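Long-range contacts in protein CsuE (Acinetobacter baumannii, PDB 6FJY), which forms the tip adhesin subunit of archaic chaperone-usher Csu pili, caught here before assembly with its chaperone CsuC, and probably mediates attachment in biofilm formation: residues D[45-50]-D[87-92]; D[201-206]-D[282-287]; D[243-248]-D[302-307]. All coordinates share one frame; numbering follows the deposited sequence.

Contact 1 of 3, residues D[45-50]-D[87-92]; sequences MTYLKY and DMSSFT
M45 lies over one face of the F91 ring and makes two kinds of contact with it. Its CB stands 4.3 Å from the F91 ring centroid and only 15° off the ring normal, a CH-pi geometry. Its chain, bent at chi2 (79°), turns back so that SD comes obliquely to 3.4 Å from F91 CE1, a Met-aromatic contact, and CE reaches on to the S89 carbonyl. At T46 the backbones pair: T46 N donates to S90 O over 3.0 Å from above the carbonyl plane, while the return bond from S90 N to T46 O is weak. Y47 has its CB directed away, yet its CA lies 3.2 Å from S89 OG. That hydroxyl stands in for a backbone acceptor: L48 N donates to S89 OG (3.1 Å), and S89 OG in turn donates to D87 OD1, on the syn lone pair. L48 O takes M88 N at 2.7 Å, and L48 CD2 runs beside M88 SD, the two side chains pointing the same way. K49 pairs with D87 without hydrogen bonds and leads its amine away, toward W163 and F132. Finally Y50 CE2 touches M88 CE (3.4 Å), its hydroxyl bonding D74. S89 N also donates to D87 OD1, giving an Asx turn. The arrangement is a short antiparallel pairing with an Asx turn at one end, where S89 OG takes the place of one backbone acceptor as the chain leaves strand 85-87.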
loop_
_atom_site.group_PDB
_atom_site.type_symbol
_atom_site.label_atom_id
_atom_site.label_comp_id
_atom_site.label_asym_id
_atom_site.label_seq_id
_atom_site.Cartn_x
_atom_site.Cartn_y
_atom_site.Cartn_z
ATOM N N MET D 45 44.005 -2.084 -2.235
ATOM C CA MET D 45 43.073 -0.998 -2.480
ATOM C C MET D 45 41.979 -1.431 -3.440
ATOM O O MET D 45 42.233 -2.117 -4.433
ATOM C CB MET D 45 43.825 0.202 -3.060
ATOM C CG MET D 45 43.015 1.462 -3.168
ATOM S SD MET D 45 42.891 2.300 -1.599
ATOM C CE MET D 45 42.701 3.953 -2.212
ATOM N N THR D 46 40.757 -1.025 -3.143
ATOM C CA THR D 46 39.664 -1.165 -4.093
ATOM C C THR D 46 39.522 0.167 -4.814
ATOM O O THR D 46 39.072 1.154 -4.222
ATOM C CB THR D 46 38.365 -1.552 -3.390
ATOM O OG1 THR D 46 38.582 -2.708 -2.566
ATOM C CG2 THR D 46 37.276 -1.826 -4.419
ATOM N N TYR D 47 39.936 0.210 -6.080
ATOM C CA TYR D 47 39.780 1.423 -6.866
ATOM C C TYR D 47 38.393 1.447 -7.480
ATOM O O TYR D 47 37.942 0.452 -8.058
ATOM C CB TYR D 47 40.839 1.526 -7.958
ATOM C CG TYR D 47 42.254 1.636 -7.454
ATOM C CD1 TYR D 47 42.790 2.857 -7.077
ATOM C CD2 TYR D 47 43.060 0.514 -7.370
ATOM C CE1 TYR D 47 44.097 2.952 -6.618
ATOM C CE2 TYR D 47 44.361 0.598 -6.926
ATOM C CZ TYR D 47 44.879 1.817 -6.550
ATOM O OH TYR D 47 46.174 1.881 -6.104
ATOM N N LEU D 48 37.717 2.584 -7.336
ATOM C CA LEU D 48 36.399 2.775 -7.929
ATOM C C LEU D 48 36.110 4.264 -8.003
ATOM O O LEU D 48 36.081 4.942 -6.971
ATOM C CB LEU D 48 35.324 2.060 -7.120
ATOM C CG LEU D 48 33.999 1.817 -7.849
ATOM C CD1 LEU D 48 33.331 0.580 -7.292
ATOM C CD2 LEU D 48 33.066 3.014 -7.733
ATOM N N LYS D 49 35.914 4.767 -9.219
ATOM C CA LYS D 49 35.316 6.068 -9.458
ATOM C C LYS D 49 34.203 5.887 -10.483
ATOM O O LYS D 49 34.231 4.956 -11.295
ATOM C CB LYS D 49 36.353 7.104 -9.936
ATOM C CG LYS D 49 36.562 7.195 -11.440
ATOM C CD LYS D 49 37.608 8.282 -11.800
ATOM C CE LYS D 49 37.743 8.459 -13.312
ATOM N NZ LYS D 49 38.870 9.350 -13.727
ATOM N N TYR D 50 33.192 6.752 -10.412
ATOM C CA TYR D 50 32.053 6.664 -11.313
ATOM C C TYR D 50 31.790 8.017 -11.957
ATOM O O TYR D 50 32.293 9.054 -11.516
ATOM C CB TYR D 50 30.776 6.156 -10.605
ATOM C CG TYR D 50 30.197 7.066 -9.527
ATOM C CD1 TYR D 50 29.263 8.051 -9.839
ATOM C CD2 TYR D 50 30.561 6.916 -8.197
ATOM C CE1 TYR D 50 28.729 8.877 -8.852
ATOM C CE2 TYR D 50 30.029 7.730 -7.215
ATOM C CZ TYR D 50 29.119 8.705 -7.545
ATOM O OH TYR D 50 28.607 9.503 -6.554
ATOM N N ASP D 87 35.521 9.600 -6.550
ATOM C CA ASP D 87 36.494 8.540 -6.329
ATOM C C ASP D 87 36.213 7.911 -4.970
ATOM O O ASP D 87 36.510 8.508 -3.929
ATOM C CB ASP D 87 37.911 9.102 -6.406
ATOM C CG ASP D 87 38.971 8.026 -6.423
ATOM O OD1 ASP D 87 38.638 6.861 -6.149
ATOM O OD2 ASP D 87 40.142 8.348 -6.714
ATOM N N MET D 88 35.641 6.711 -4.981
ATOM C CA MET D 88 35.356 5.964 -3.767
ATOM C C MET D 88 36.514 5.082 -3.323
ATOM O O MET D 88 36.348 4.307 -2.379
ATOM C CB MET D 88 34.121 5.091 -3.965
ATOM C CG MET D 88 32.864 5.823 -4.363
ATOM S SD MET D 88 31.531 4.632 -4.512
ATOM C CE MET D 88 30.150 5.741 -4.476
ATOM N N SER D 89 37.670 5.171 -3.981
ATOM C CA SER D 89 38.773 4.258 -3.707
ATOM C C SER D 89 39.147 4.264 -2.230
ATOM O O SER D 89 39.544 5.294 -1.678
ATOM C CB SER D 89 39.991 4.618 -4.556
ATOM O OG SER D 89 39.699 4.510 -5.938
ATOM N N SER D 90 39.004 3.107 -1.597
ATOM C CA SER D 90 39.497 2.885 -0.250
ATOM C C SER D 90 39.783 1.403 -0.107
ATOM O O SER D 90 39.421 0.593 -0.965
ATOM C CB SER D 90 38.501 3.331 0.819
ATOM O OG SER D 90 37.531 2.326 1.033
ATOM N N PHE D 91 40.442 1.055 0.993
ATOM C CA PHE D 91 40.708 -0.345 1.281
ATOM C C PHE D 91 39.481 -1.073 1.803
ATOM O O PHE D 91 39.469 -2.306 1.805
ATOM C CB PHE D 91 41.851 -0.459 2.289
ATOM C CG PHE D 91 43.202 -0.150 1.704
ATOM C CD1 PHE D 91 43.642 1.153 1.582
ATOM C CD2 PHE D 91 44.032 -1.169 1.277
ATOM C CE1 PHE D 91 44.889 1.432 1.044
ATOM C CE2 PHE D 91 45.270 -0.896 0.751
ATOM C CZ PHE D 91 45.698 0.407 0.632
ATOM N N THR D 92 38.455 -0.334 2.228
ATOM C CA THR D 92 37.263 -0.880 2.870
ATOM C C THR D 92 36.022 -0.784 1.992
ATOM O O THR D 92 34.942 -1.210 2.417
ATOM C CB THR D 92 36.984 -0.147 4.195
ATOM O OG1 THR D 92 36.370 1.121 3.917
ATOM C CG2 THR D 92 38.271 0.084 4.977
#

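Contact 2 of 3, residues D[201-206]-D[282-287]; sequences PVQSSM and NYVFTT
Q203 lies across from T286 and reaches over V284 on one face of an antiparallel strand pair, part of the Ig-like beta sandwich of the domain related to Spore Coat Protein U. Strands 202-206 and 282-287 run 154° apart, and six backbone hydrogen bonds join V202 with T287, S204 with F285 and M206 with Y283. Q203 CB sits 4.1 Å from T286 OG1, a hydroxyl that is bonded to N250 O. Extended away from the backbone N (chi1 -167°), the chain then carries CG to 3.5 Å from V284 CG1. CD stays near the same methyl, and OE1 ends 3.4 Å from V284 CG1, so the carbonyl side of the amide rests on the valine methyl. The other face holds S204, M206 and F285, and V188 of strand 188-189 packs against S204 and F285. There the F285 ring folds back across the neighbouring strand: with chi1 at 68°, CG lies between the backbone N and carbonyl carbon. Its CZ touches S204 CB at 3.8 Å, and M206 CG meets F285 CE1 at 3.9 Å, the two side chains crossing at about a right angle. The same F285 CE1 also lies obliquely 3.4 Å from S205 N.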
loop_
_atom_site.group_PDB
_atom_site.type_symbol
_atom_site.label_atom_id
_atom_site.label_comp_id
_atom_site.label_asym_id
_atom_site.label_seq_id
_atom_site.Cartn_x
_atom_site.Cartn_y
_atom_site.Cartn_z
ATOM N N PRO D 201 -27.805 14.058 25.168
ATOM C CA PRO D 201 -27.123 13.526 23.987
ATOM C C PRO D 201 -25.856 14.318 23.698
ATOM O O PRO D 201 -25.698 15.474 24.093
ATOM C CB PRO D 201 -28.156 13.683 22.865
ATOM C CG PRO D 201 -29.111 14.720 23.358
ATOM C CD PRO D 201 -29.142 14.589 24.850
ATOM N N VAL D 202 -24.935 13.656 23.008
ATOM C CA VAL D 202 -23.608 14.186 22.717
ATOM C C VAL D 202 -23.415 14.180 21.206
ATOM O O VAL D 202 -23.531 13.127 20.561
ATOM C CB VAL D 202 -22.501 13.362 23.402
ATOM C CG1 VAL D 202 -21.123 13.938 23.100
ATOM C CG2 VAL D 202 -22.750 13.244 24.901
ATOM N N GLN D 203 -23.117 15.346 20.640
ATOM C CA GLN D 203 -22.709 15.446 19.247
ATOM C C GLN D 203 -21.180 15.408 19.211
ATOM O O GLN D 203 -20.518 16.268 19.801
ATOM C CB GLN D 203 -23.265 16.715 18.603
ATOM C CG GLN D 203 -23.148 16.737 17.075
ATOM C CD GLN D 203 -23.718 18.001 16.437
ATOM O OE1 GLN D 203 -22.992 18.780 15.816
ATOM N NE2 GLN D 203 -25.024 18.196 16.577
ATOM N N SER D 204 -20.627 14.388 18.546
ATOM C CA SER D 204 -19.187 14.288 18.327
ATOM C C SER D 204 -18.893 14.128 16.840
ATOM O O SER D 204 -19.740 14.441 15.997
ATOM C CB SER D 204 -18.593 13.122 19.126
ATOM O OG SER D 204 -17.191 13.023 18.941
ATOM N N SER D 205 -17.698 13.647 16.504
ATOM C CA SER D 205 -17.319 13.507 15.108
ATOM C C SER D 205 -16.170 12.515 14.979
ATOM O O SER D 205 -15.451 12.232 15.940
ATOM C CB SER D 205 -16.936 14.863 14.497
ATOM O OG SER D 205 -15.742 15.390 15.055
ATOM N N MET D 206 -16.029 11.977 13.768
ATOM C CA MET D 206 -14.886 11.174 13.361
ATOM C C MET D 206 -14.194 11.872 12.199
ATOM O O MET D 206 -14.828 12.595 11.423
ATOM C CB MET D 206 -15.312 9.753 12.945
ATOM C CG MET D 206 -15.832 8.902 14.080
ATOM S SD MET D 206 -16.530 7.365 13.515
ATOM C CE MET D 206 -15.349 7.018 12.274
ATOM N N ASN D 282 -14.864 14.385 7.518
ATOM C CA ASN D 282 -15.353 14.373 8.885
ATOM C C ASN D 282 -16.803 13.902 8.910
ATOM O O ASN D 282 -17.556 14.106 7.956
ATOM C CB ASN D 282 -15.208 15.746 9.526
ATOM C CG ASN D 282 -13.779 16.034 9.925
ATOM O OD1 ASN D 282 -13.332 15.637 11.006
ATOM N ND2 ASN D 282 -13.039 16.703 9.042
ATOM N N TYR D 283 -17.174 13.227 9.998
ATOM C CA TYR D 283 -18.499 12.623 10.138
ATOM C C TYR D 283 -19.057 13.022 11.499
ATOM O O TYR D 283 -18.664 12.465 12.524
ATOM C CB TYR D 283 -18.437 11.102 9.991
ATOM C CG TYR D 283 -17.846 10.624 8.683
ATOM C CD1 TYR D 283 -16.463 10.550 8.505
ATOM C CD2 TYR D 283 -18.671 10.228 7.629
ATOM C CE1 TYR D 283 -15.918 10.104 7.306
ATOM C CE2 TYR D 283 -18.138 9.793 6.432
ATOM C CZ TYR D 283 -16.763 9.732 6.274
ATOM O OH TYR D 283 -16.233 9.302 5.084
ATOM N N VAL D 284 -19.977 13.971 11.497
ATOM C CA VAL D 284 -20.659 14.396 12.708
ATOM C C VAL D 284 -21.724 13.367 13.048
ATOM O O VAL D 284 -22.389 12.815 12.161
ATOM C CB VAL D 284 -21.256 15.808 12.532
ATOM C CG1 VAL D 284 -22.075 16.218 13.753
ATOM C CG2 VAL D 284 -20.140 16.804 12.294
ATOM N N PHE D 285 -21.874 13.085 14.338
ATOM C CA PHE D 285 -22.810 12.065 14.775
ATOM C C PHE D 285 -23.250 12.362 16.198
ATOM O O PHE D 285 -22.572 13.067 16.953
ATOM C CB PHE D 285 -22.210 10.654 14.666
ATOM C CG PHE D 285 -21.076 10.378 15.622
ATOM C CD1 PHE D 285 -19.767 10.683 15.273
ATOM C CD2 PHE D 285 -21.316 9.773 16.850
ATOM C CE1 PHE D 285 -18.723 10.410 16.142
ATOM C CE2 PHE D 285 -20.275 9.499 17.723
ATOM C CZ PHE D 285 -18.979 9.821 17.373
ATOM N N THR D 286 -24.409 11.813 16.548
ATOM C CA THR D 286 -25.043 12.072 17.829
ATOM C C THR D 286 -25.287 10.754 18.532
ATOM O O THR D 286 -25.857 9.828 17.943
ATOM C CB THR D 286 -26.355 12.830 17.649
ATOM O OG1 THR D 286 -26.085 14.110 17.067
ATOM C CG2 THR D 286 -27.024 13.025 18.984
ATOM N N THR D 287 -24.841 10.672 19.779
ATOM C CA THR D 287 -25.010 9.496 20.624
ATOM C C THR D 287 -26.103 9.821 21.641
ATOM O O THR D 287 -25.923 10.701 22.490
ATOM C CB THR D 287 -23.692 9.135 21.310
ATOM O OG1 THR D 287 -22.634 9.132 20.343
ATOM C CG2 THR D 287 -23.775 7.769 21.954
HETATM O O HOH W 1 -13.585 14.876 13.857
#

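Contact 3 of 3, residues D[243-248]-D[302-307]; sequences LKYDIF and YQDTVT
Y245 projects from strand 243-248 into the hollow between D304 and V306 of strand 302-307, inside the Ig-like beta sandwich. No backbone hydrogen bond links the two segments: their axes approach to 8.7 Å and cross at 44°, a spacing that side chains must fill. Alternate residues do so, with L243, Y245 and I247 pointing toward Y302, D304 and V306. At one end L243 forms a bump that lies over a face of the Y302 ring, its CB 4.2 Å from the ring centroid. Y302 is backed by M234 and S236 of strand 233-236. In the middle Y245 fits edge-on, its ring plane turned 77° from the D304 carboxylate. Y245 OH donates to D304 OD2 over 2.9 Å, arriving on the anti side and 24° out of the carboxylate plane. D304 OD1 accepts from L224 N, so both oxygens of this buried group have donors. At the far end the spacing widens, and I247 CD1 comes only to 4.4 Å from V306 CG2, with L220 against both residues. Q303 to T307 form a parallel ladder with a strand of the CsuC chain, whose V110 packs on Y245, consistent with chaperone donor-strand complementation of the sandwich. Y245 and V306 reach past one another from their two strands, bringing Y245 OH to 3.2 Å from V306 CG2, which lies near the tyrosine ring plane.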
loop_
_atom_site.group_PDB
_atom_site.type_symbol
_atom_site.label_atom_id
_atom_site.label_comp_id
_atom_site.label_asym_id
_atom_site.label_seq_id
_atom_site.Cartn_x
_atom_site.Cartn_y
_atom_site.Cartn_z
ATOM N N LEU D 243 -27.557 0.058 29.716
ATOM C CA LEU D 243 -28.088 1.369 29.352
ATOM C C LEU D 243 -28.150 1.433 27.827
ATOM O O LEU D 243 -27.121 1.602 27.165
ATOM C CB LEU D 243 -27.220 2.477 29.930
ATOM C CG LEU D 243 -27.630 3.894 29.550
ATOM C CD1 LEU D 243 -29.096 4.106 29.863
ATOM C CD2 LEU D 243 -26.766 4.892 30.300
ATOM N N LYS D 244 -29.352 1.283 27.272
ATOM C CA LYS D 244 -29.516 1.237 25.826
ATOM C C LYS D 244 -29.235 2.600 25.207
ATOM O O LYS D 244 -29.538 3.641 25.796
ATOM C CB LYS D 244 -30.931 0.782 25.469
ATOM C CG LYS D 244 -31.266 -0.634 25.920
ATOM C CD LYS D 244 -32.743 -0.957 25.733
ATOM C CE LYS D 244 -33.070 -2.344 26.275
ATOM N NZ LYS D 244 -34.516 -2.683 26.166
ATOM N N TYR D 245 -28.661 2.595 24.003
ATOM C CA TYR D 245 -28.353 3.837 23.309
ATOM C C TYR D 245 -28.339 3.584 21.805
ATOM O O TYR D 245 -28.510 2.455 21.339
ATOM C CB TYR D 245 -27.019 4.412 23.796
ATOM C CG TYR D 245 -25.822 3.666 23.264
ATOM C CD1 TYR D 245 -25.358 2.523 23.895
ATOM C CD2 TYR D 245 -25.159 4.100 22.121
ATOM C CE1 TYR D 245 -24.265 1.834 23.406
ATOM C CE2 TYR D 245 -24.070 3.419 21.625
ATOM C CZ TYR D 245 -23.627 2.288 22.269
ATOM O OH TYR D 245 -22.543 1.605 21.777
ATOM N N ASP D 246 -28.133 4.656 21.042
ATOM C CA ASP D 246 -27.857 4.520 19.616
ATOM C C ASP D 246 -27.012 5.707 19.170
ATOM O O ASP D 246 -26.721 6.623 19.946
ATOM C CB ASP D 246 -29.149 4.407 18.793
ATOM C CG ASP D 246 -29.019 3.439 17.613
ATOM O OD1 ASP D 246 -28.142 3.652 16.754
ATOM O OD2 ASP D 246 -29.792 2.459 17.544
ATOM N N ILE D 247 -26.608 5.662 17.906
ATOM C CA ILE D 247 -25.775 6.681 17.283
ATOM C C ILE D 247 -26.478 7.148 16.018
ATOM O O ILE D 247 -27.022 6.332 15.264
ATOM C CB ILE D 247 -24.366 6.141 16.952
ATOM C CG1 ILE D 247 -23.627 5.694 18.214
ATOM C CG2 ILE D 247 -23.549 7.181 16.219
ATOM C CD1 ILE D 247 -22.329 5.011 17.899
ATOM N N PHE D 248 -26.457 8.455 15.773
ATOM C CA PHE D 248 -27.197 9.024 14.657
ATOM C C PHE D 248 -26.306 9.942 13.834
ATOM O O PHE D 248 -25.527 10.720 14.390
ATOM C CB PHE D 248 -28.448 9.758 15.165
ATOM C CG PHE D 248 -29.436 8.843 15.827
ATOM C CD1 PHE D 248 -29.468 8.702 17.204
ATOM C CD2 PHE D 248 -30.296 8.076 15.062
ATOM C CE1 PHE D 248 -30.364 7.833 17.805
ATOM C CE2 PHE D 248 -31.193 7.209 15.653
ATOM C CZ PHE D 248 -31.227 7.087 17.024
ATOM N N TYR D 302 -21.318 3.216 32.739
ATOM C CA TYR D 302 -21.646 2.231 31.721
ATOM C C TYR D 302 -20.763 2.435 30.499
ATOM O O TYR D 302 -20.421 3.567 30.140
ATOM C CB TYR D 302 -23.121 2.330 31.312
ATOM C CG TYR D 302 -24.109 2.028 32.413
ATOM C CD1 TYR D 302 -24.352 2.946 33.425
ATOM C CD2 TYR D 302 -24.816 0.835 32.426
ATOM C CE1 TYR D 302 -25.258 2.677 34.426
ATOM C CE2 TYR D 302 -25.725 0.558 33.423
ATOM C CZ TYR D 302 -25.942 1.483 34.421
ATOM O OH TYR D 302 -26.845 1.218 35.420
ATOM N N GLN D 303 -20.406 1.331 29.850
ATOM C CA GLN D 303 -19.459 1.386 28.752
ATOM C C GLN D 303 -19.864 0.433 27.640
ATOM O O GLN D 303 -20.546 -0.571 27.869
ATOM C CB GLN D 303 -18.044 1.050 29.220
ATOM C CG GLN D 303 -17.399 2.151 30.027
ATOM C CD GLN D 303 -16.000 1.789 30.462
ATOM O OE1 GLN D 303 -15.531 0.679 30.215
ATOM N NE2 GLN D 303 -15.321 2.727 31.110
ATOM N N ASP D 304 -19.430 0.774 26.425
ATOM C CA ASP D 304 -19.533 -0.110 25.273
ATOM C C ASP D 304 -18.408 0.226 24.307
ATOM O O ASP D 304 -17.830 1.314 24.345
ATOM C CB ASP D 304 -20.890 0.013 24.570
ATOM C CG ASP D 304 -21.194 -1.189 23.681
ATOM O OD1 ASP D 304 -20.537 -2.245 23.860
ATOM O OD2 ASP D 304 -22.077 -1.072 22.803
ATOM N N THR D 305 -18.107 -0.715 23.424
ATOM C CA THR D 305 -17.078 -0.508 22.412
ATOM C C THR D 305 -17.668 -0.830 21.043
ATOM O O THR D 305 -18.053 -1.974 20.779
ATOM C CB THR D 305 -15.842 -1.357 22.704
ATOM O OG1 THR D 305 -15.446 -1.150 24.064
ATOM C CG2 THR D 305 -14.700 -0.950 21.799
ATOM N N VAL D 306 -17.749 0.183 20.187
ATOM C CA VAL D 306 -18.324 0.049 18.854
ATOM C C VAL D 306 -17.195 -0.129 17.851
ATOM O O VAL D 306 -16.207 0.617 17.873
ATOM C CB VAL D 306 -19.186 1.271 18.496
ATOM C CG1 VAL D 306 -19.602 1.210 17.038
ATOM C CG2 VAL D 306 -20.409 1.335 19.390
ATOM N N THR D 307 -17.340 -1.126 16.980
ATOM C CA THR D 307 -16.374 -1.367 15.922
ATOM C C THR D 307 -16.667 -0.426 14.758
ATOM O O THR D 307 -17.767 -0.447 14.197
ATOM C CB THR D 307 -16.427 -2.831 15.483
ATOM O OG1 THR D 307 -16.010 -3.674 16.563
ATOM C CG2 THR D 307 -15.505 -3.072 14.300
#

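Following the chain from the N terminus, contact 1 comes first: it opens at strand 47-54 and closes after 36 intervening residues, just past strand 85-87, before either of the others begins. It belongs to the other half of this elongated molecule, its centre 63 Å from that of contact 2 and 67 Å from that of contact 3. Contacts 2 and 3 interlock. The chain passes 201-206, then 243-248, then closes contact 2 at 282-287 and contact 3 at 302-307, so their loops cross. Strands 279-289 and 242-249 are neighbours, and F285 packs on I247; contact 2 adds strand 202-210 on the other edge of 279-289, while contact 3 spans the interior to strand 302-311 and the chaperone interface.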